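Long-range contact in beta-2-microglobulin (Danio rerio, PDB 4M9O), which serves as the light-chain component of the class I major histocompatibility complex, which presents peptide antigens to the immune system: residues K3-H14 / T24-P34. Residues are numbered along the deposited sequence; the frame is centred on the assembly and turned at random.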
loop_
_atom_site.group_PDB
_atom_site.type_symbol
_atom_site.label_atom_id
_atom_site.label_comp_id
_atom_site.label_asym_id
_atom_site.label_seq_id
_atom_site.Cartn_x
_atom_site.Cartn_y
_atom_site.Cartn_z
ATOM N N LYS A 3 19.424 7.330 -13.190
ATOM C CA LYS A 3 19.542 7.453 -11.752
ATOM C C LYS A 3 18.259 7.276 -10.897
ATOM O O LYS A 3 18.267 6.555 -9.977
ATOM C CB LYS A 3 20.298 8.723 -11.446
ATOM C CG LYS A 3 20.512 9.041 -10.055
ATOM C CD LYS A 3 21.797 9.811 -9.844
ATOM C CE LYS A 3 21.663 11.320 -10.109
ATOM N NZ LYS A 3 22.965 11.977 -10.515
ATOM N N VAL A 4 17.164 7.903 -11.234
ATOM C CA VAL A 4 15.953 7.833 -10.461
ATOM C C VAL A 4 14.813 7.102 -11.128
ATOM O O VAL A 4 14.582 7.264 -12.287
ATOM C CB VAL A 4 15.489 9.219 -10.053
ATOM C CG1 VAL A 4 14.124 9.203 -9.536
ATOM C CG2 VAL A 4 16.445 9.867 -9.110
ATOM N N SER A 5 14.124 6.273 -10.371
ATOM C CA SER A 5 12.937 5.595 -10.822
ATOM C C SER A 5 11.771 5.783 -9.902
ATOM O O SER A 5 11.854 5.546 -8.754
ATOM C CB SER A 5 13.192 4.106 -10.916
ATOM O OG SER A 5 14.202 3.786 -11.772
ATOM N N THR A 6 10.654 6.172 -10.455
ATOM C CA THR A 6 9.445 6.314 -9.679
ATOM C C THR A 6 8.826 4.933 -9.251
ATOM O O THR A 6 8.866 4.005 -9.967
ATOM C CB THR A 6 8.452 7.247 -10.412
ATOM O OG1 THR A 6 7.626 7.941 -9.494
ATOM C CG2 THR A 6 7.630 6.520 -11.348
ATOM N N PRO A 7 8.293 4.849 -8.057
ATOM C CA PRO A 7 7.706 3.629 -7.553
ATOM C C PRO A 7 6.526 3.168 -8.378
ATOM O O PRO A 7 5.796 3.958 -8.860
ATOM C CB PRO A 7 7.272 4.018 -6.155
ATOM C CG PRO A 7 7.753 5.343 -5.920
ATOM C CD PRO A 7 8.018 5.971 -7.178
ATOM N N LYS A 8 6.381 1.878 -8.541
ATOM C CA LYS A 8 5.170 1.301 -9.078
ATOM C C LYS A 8 4.398 0.826 -7.867
ATOM O O LYS A 8 4.896 0.088 -7.105
ATOM C CB LYS A 8 5.447 0.131 -10.015
ATOM C CG LYS A 8 6.352 0.427 -11.143
ATOM C CD LYS A 8 6.719 -0.772 -11.895
ATOM C CE LYS A 8 7.290 -0.473 -13.280
ATOM N NZ LYS A 8 7.120 0.894 -13.819
ATOM N N VAL A 9 3.179 1.289 -7.720
ATOM C CA VAL A 9 2.350 1.017 -6.572
ATOM C C VAL A 9 1.029 0.369 -6.918
ATOM O O VAL A 9 0.367 0.779 -7.830
ATOM C CB VAL A 9 2.027 2.304 -5.814
ATOM C CG1 VAL A 9 1.230 2.054 -4.612
ATOM C CG2 VAL A 9 3.236 3.078 -5.506
ATOM N N HIS A 10 0.692 -0.654 -6.159
ATOM C CA HIS A 10 -0.558 -1.346 -6.245
ATOM C C HIS A 10 -1.242 -1.507 -4.890
ATOM O O HIS A 10 -0.647 -1.925 -3.965
ATOM C CB HIS A 10 -0.354 -2.700 -6.888
ATOM C CG HIS A 10 0.389 -2.658 -8.180
ATOM N ND1 HIS A 10 -0.245 -2.547 -9.382
ATOM C CD2 HIS A 10 1.706 -2.678 -8.454
ATOM C CE1 HIS A 10 0.642 -2.511 -10.344
ATOM N NE2 HIS A 10 1.833 -2.610 -9.809
ATOM N N VAL A 11 -2.505 -1.149 -4.820
ATOM C CA VAL A 11 -3.358 -1.395 -3.665
ATOM C C VAL A 11 -4.441 -2.433 -3.980
ATOM O O VAL A 11 -5.115 -2.322 -4.946
ATOM C CB VAL A 11 -3.974 -0.134 -3.132
ATOM C CG1 VAL A 11 -4.486 -0.325 -1.773
ATOM C CG2 VAL A 11 -3.029 0.941 -3.158
ATOM N N TYR A 12 -4.547 -3.451 -3.157
ATOM C CA TYR A 12 -5.391 -4.573 -3.391
ATOM C C TYR A 12 -5.724 -5.305 -2.119
ATOM O O TYR A 12 -5.013 -5.244 -1.181
ATOM C CB TYR A 12 -4.772 -5.538 -4.422
ATOM C CG TYR A 12 -3.383 -5.982 -4.134
ATOM C CD1 TYR A 12 -2.318 -5.307 -4.638
ATOM C CD2 TYR A 12 -3.138 -7.073 -3.345
ATOM C CE1 TYR A 12 -1.073 -5.686 -4.390
ATOM C CE2 TYR A 12 -1.850 -7.471 -3.077
ATOM C CZ TYR A 12 -0.818 -6.757 -3.596
ATOM O OH TYR A 12 0.446 -7.116 -3.372
ATOM N N SER A 13 -6.823 -6.021 -2.136
ATOM C CA SER A 13 -7.164 -6.943 -1.085
ATOM C C SER A 13 -6.727 -8.364 -1.411
ATOM O O SER A 13 -6.627 -8.729 -2.533
ATOM C CB SER A 13 -8.645 -6.920 -0.720
ATOM O OG SER A 13 -9.453 -7.220 -1.795
ATOM N N HIS A 14 -6.466 -9.135 -0.377
ATOM C CA HIS A 14 -6.091 -10.509 -0.472
ATOM C C HIS A 14 -7.207 -11.366 -1.050
ATOM O O HIS A 14 -6.988 -12.175 -1.883
ATOM C CB HIS A 14 -5.641 -11.043 0.867
ATOM C CG HIS A 14 -4.883 -12.315 0.777
ATOM N ND1 HIS A 14 -3.958 -12.555 -0.201
ATOM C CD2 HIS A 14 -4.950 -13.439 1.508
ATOM C CE1 HIS A 14 -3.475 -13.765 -0.055
ATOM N NE2 HIS A 14 -4.055 -14.318 0.980
ATOM N N THR A 24 -7.732 -8.694 4.199
ATOM C CA THR A 24 -6.453 -8.047 4.342
ATOM C C THR A 24 -6.284 -7.019 3.243
ATOM O O THR A 24 -6.492 -7.308 2.101
ATOM C CB THR A 24 -5.301 -9.021 4.271
ATOM O OG1 THR A 24 -5.493 -10.054 5.194
ATOM C CG2 THR A 24 -4.048 -8.355 4.588
ATOM N N LEU A 25 -5.895 -5.826 3.638
ATOM C CA LEU A 25 -5.589 -4.740 2.744
ATOM C C LEU A 25 -4.073 -4.681 2.524
ATOM O O LEU A 25 -3.323 -4.732 3.446
ATOM C CB LEU A 25 -6.179 -3.409 3.219
ATOM C CG LEU A 25 -6.041 -2.183 2.304
ATOM C CD1 LEU A 25 -6.758 -2.284 1.049
ATOM C CD2 LEU A 25 -6.322 -0.856 2.960
ATOM N N ILE A 26 -3.665 -4.620 1.280
ATOM C CA ILE A 26 -2.265 -4.664 0.875
ATOM C C ILE A 26 -1.809 -3.542 -0.044
ATOM O O ILE A 26 -2.464 -3.250 -0.977
ATOM C CB ILE A 26 -1.943 -6.008 0.199
ATOM C CG1 ILE A 26 -2.451 -7.169 1.027
ATOM C CG2 ILE A 26 -0.502 -6.134 -0.100
ATOM C CD1 ILE A 26 -2.800 -8.368 0.279
ATOM N N CYS A 27 -0.673 -2.937 0.240
ATOM C CA CYS A 27 -0.043 -1.962 -0.623
ATOM C C CYS A 27 1.340 -2.431 -0.969
ATOM O O CYS A 27 2.143 -2.558 -0.139
ATOM C CB CYS A 27 0.056 -0.598 0.030
ATOM S SG CYS A 27 0.703 0.750 -0.962
ATOM N N TYR A 28 1.588 -2.660 -2.225
ATOM C CA TYR A 28 2.841 -3.173 -2.719
ATOM C C TYR A 28 3.547 -2.143 -3.553
ATOM O O TYR A 28 2.997 -1.606 -4.465
ATOM C CB TYR A 28 2.617 -4.434 -3.509
ATOM C CG TYR A 28 3.824 -5.025 -4.164
ATOM C CD1 TYR A 28 4.720 -5.752 -3.453
ATOM C CD2 TYR A 28 4.019 -4.914 -5.522
ATOM C CE1 TYR A 28 5.777 -6.312 -4.050
ATOM C CE2 TYR A 28 5.082 -5.463 -6.119
ATOM C CZ TYR A 28 5.957 -6.167 -5.379
ATOM O OH TYR A 28 7.014 -6.731 -5.912
ATOM N N VAL A 29 4.783 -1.872 -3.186
ATOM C CA VAL A 29 5.584 -0.869 -3.811
ATOM C C VAL A 29 6.889 -1.428 -4.360
ATOM O O VAL A 29 7.585 -2.134 -3.720
ATOM C CB VAL A 29 5.862 0.289 -2.902
ATOM C CG1 VAL A 29 6.591 1.310 -3.635
ATOM C CG2 VAL A 29 4.631 0.851 -2.348
ATOM N N SER A 30 7.165 -1.095 -5.594
ATOM C CA SER A 30 8.217 -1.722 -6.304
ATOM C C SER A 30 8.927 -0.863 -7.327
ATOM O O SER A 30 8.402 0.059 -7.783
ATOM C CB SER A 30 7.643 -2.959 -6.984
ATOM O OG SER A 30 8.631 -3.649 -7.638
ATOM N N SER A 31 10.119 -1.272 -7.687
ATOM C CA SER A 31 10.942 -0.706 -8.749
ATOM C C SER A 31 11.344 0.758 -8.656
ATOM O O SER A 31 11.406 1.414 -9.624
ATOM C CB SER A 31 10.287 -0.949 -10.093
ATOM O OG SER A 31 9.853 -2.244 -10.214
ATOM N N PHE A 32 11.610 1.230 -7.467
ATOM C CA PHE A 32 11.934 2.600 -7.228
ATOM C C PHE A 32 13.401 2.690 -6.954
ATOM O O PHE A 32 13.949 1.777 -6.473
ATOM C CB PHE A 32 11.151 3.151 -6.041
ATOM C CG PHE A 32 11.117 2.225 -4.882
ATOM C CD1 PHE A 32 12.036 2.306 -3.906
ATOM C CD2 PHE A 32 10.178 1.228 -4.796
ATOM C CE1 PHE A 32 12.009 1.451 -2.868
ATOM C CE2 PHE A 32 10.184 0.387 -3.781
ATOM C CZ PHE A 32 11.114 0.505 -2.817
ATOM N N HIS A 33 13.992 3.811 -7.333
ATOM C CA HIS A 33 15.368 4.233 -7.064
ATOM C C HIS A 33 15.332 5.742 -6.737
ATOM O O HIS A 33 14.803 6.482 -7.487
ATOM C CB HIS A 33 16.236 4.130 -8.301
ATOM C CG HIS A 33 16.358 2.783 -8.895
ATOM N ND1 HIS A 33 16.748 1.687 -8.187
ATOM C CD2 HIS A 33 16.249 2.378 -10.167
ATOM C CE1 HIS A 33 16.849 0.658 -8.984
ATOM N NE2 HIS A 33 16.530 1.046 -10.192
ATOM N N PRO A 34 15.939 6.206 -5.660
ATOM C CA PRO A 34 16.650 5.413 -4.677
ATOM C C PRO A 34 15.776 4.613 -3.708
ATOM O O PRO A 34 14.643 4.954 -3.629
ATOM C CB PRO A 34 17.428 6.492 -3.922
ATOM C CG PRO A 34 16.640 7.645 -4.035
ATOM C CD PRO A 34 15.981 7.630 -5.313
#
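Val9 and Val11 line the inner face of an antiparallel ladder with Val29, Cys27 and Leu25, the last three buried, and this row packs toward the second sheet. Val9 CG1 lies 3.9 Å from Cys27 SG, while its CG2 runs beside Val29 CG2, both valines pointing the same way. Val11 CG1 meets Leu25 CD1, and Pro7 CB closes the row on Val29 CG1 at 3.8 Å. Paired backbone hydrogen bonds join Lys8 to Ser30, His10 to Tyr28 and Tyr12 to Ile26, with Lys8 N reaching Ser30 O at 2.8 Å and a nearly straight N-H...O angle of 175°. Past Ser31 the ladder resumes as a single bridge between Ser5 and His33, where Ser5 OG lies 3.0 Å from His33 CD2, at the edge of the imidazole.

The other face is partly open to solvent, though Tyr12 and Ile26 meet closely there. Tyr12 CG stands between its backbone N and carbonyl carbon (chi1 53°), which swings the ring across the neighbouring strand: Tyr12 CE2 lies 3.5 Å from Ile26 CG2, and OH 3.5 Å from Tyr28 CB. Lys8 and His10 form the solvent side, His10 turning its ring edge to Tyr28 O.

In this immunoglobulin C1-type sandwich, strand 8-13 borders its four-stranded sheet, and strand 23-30 continues the hydrogen bonding to strand 63-72. Across the sandwich, Val9 touches Val84 and Cys27 forms the disulfide with Cys82 of strand 80-86.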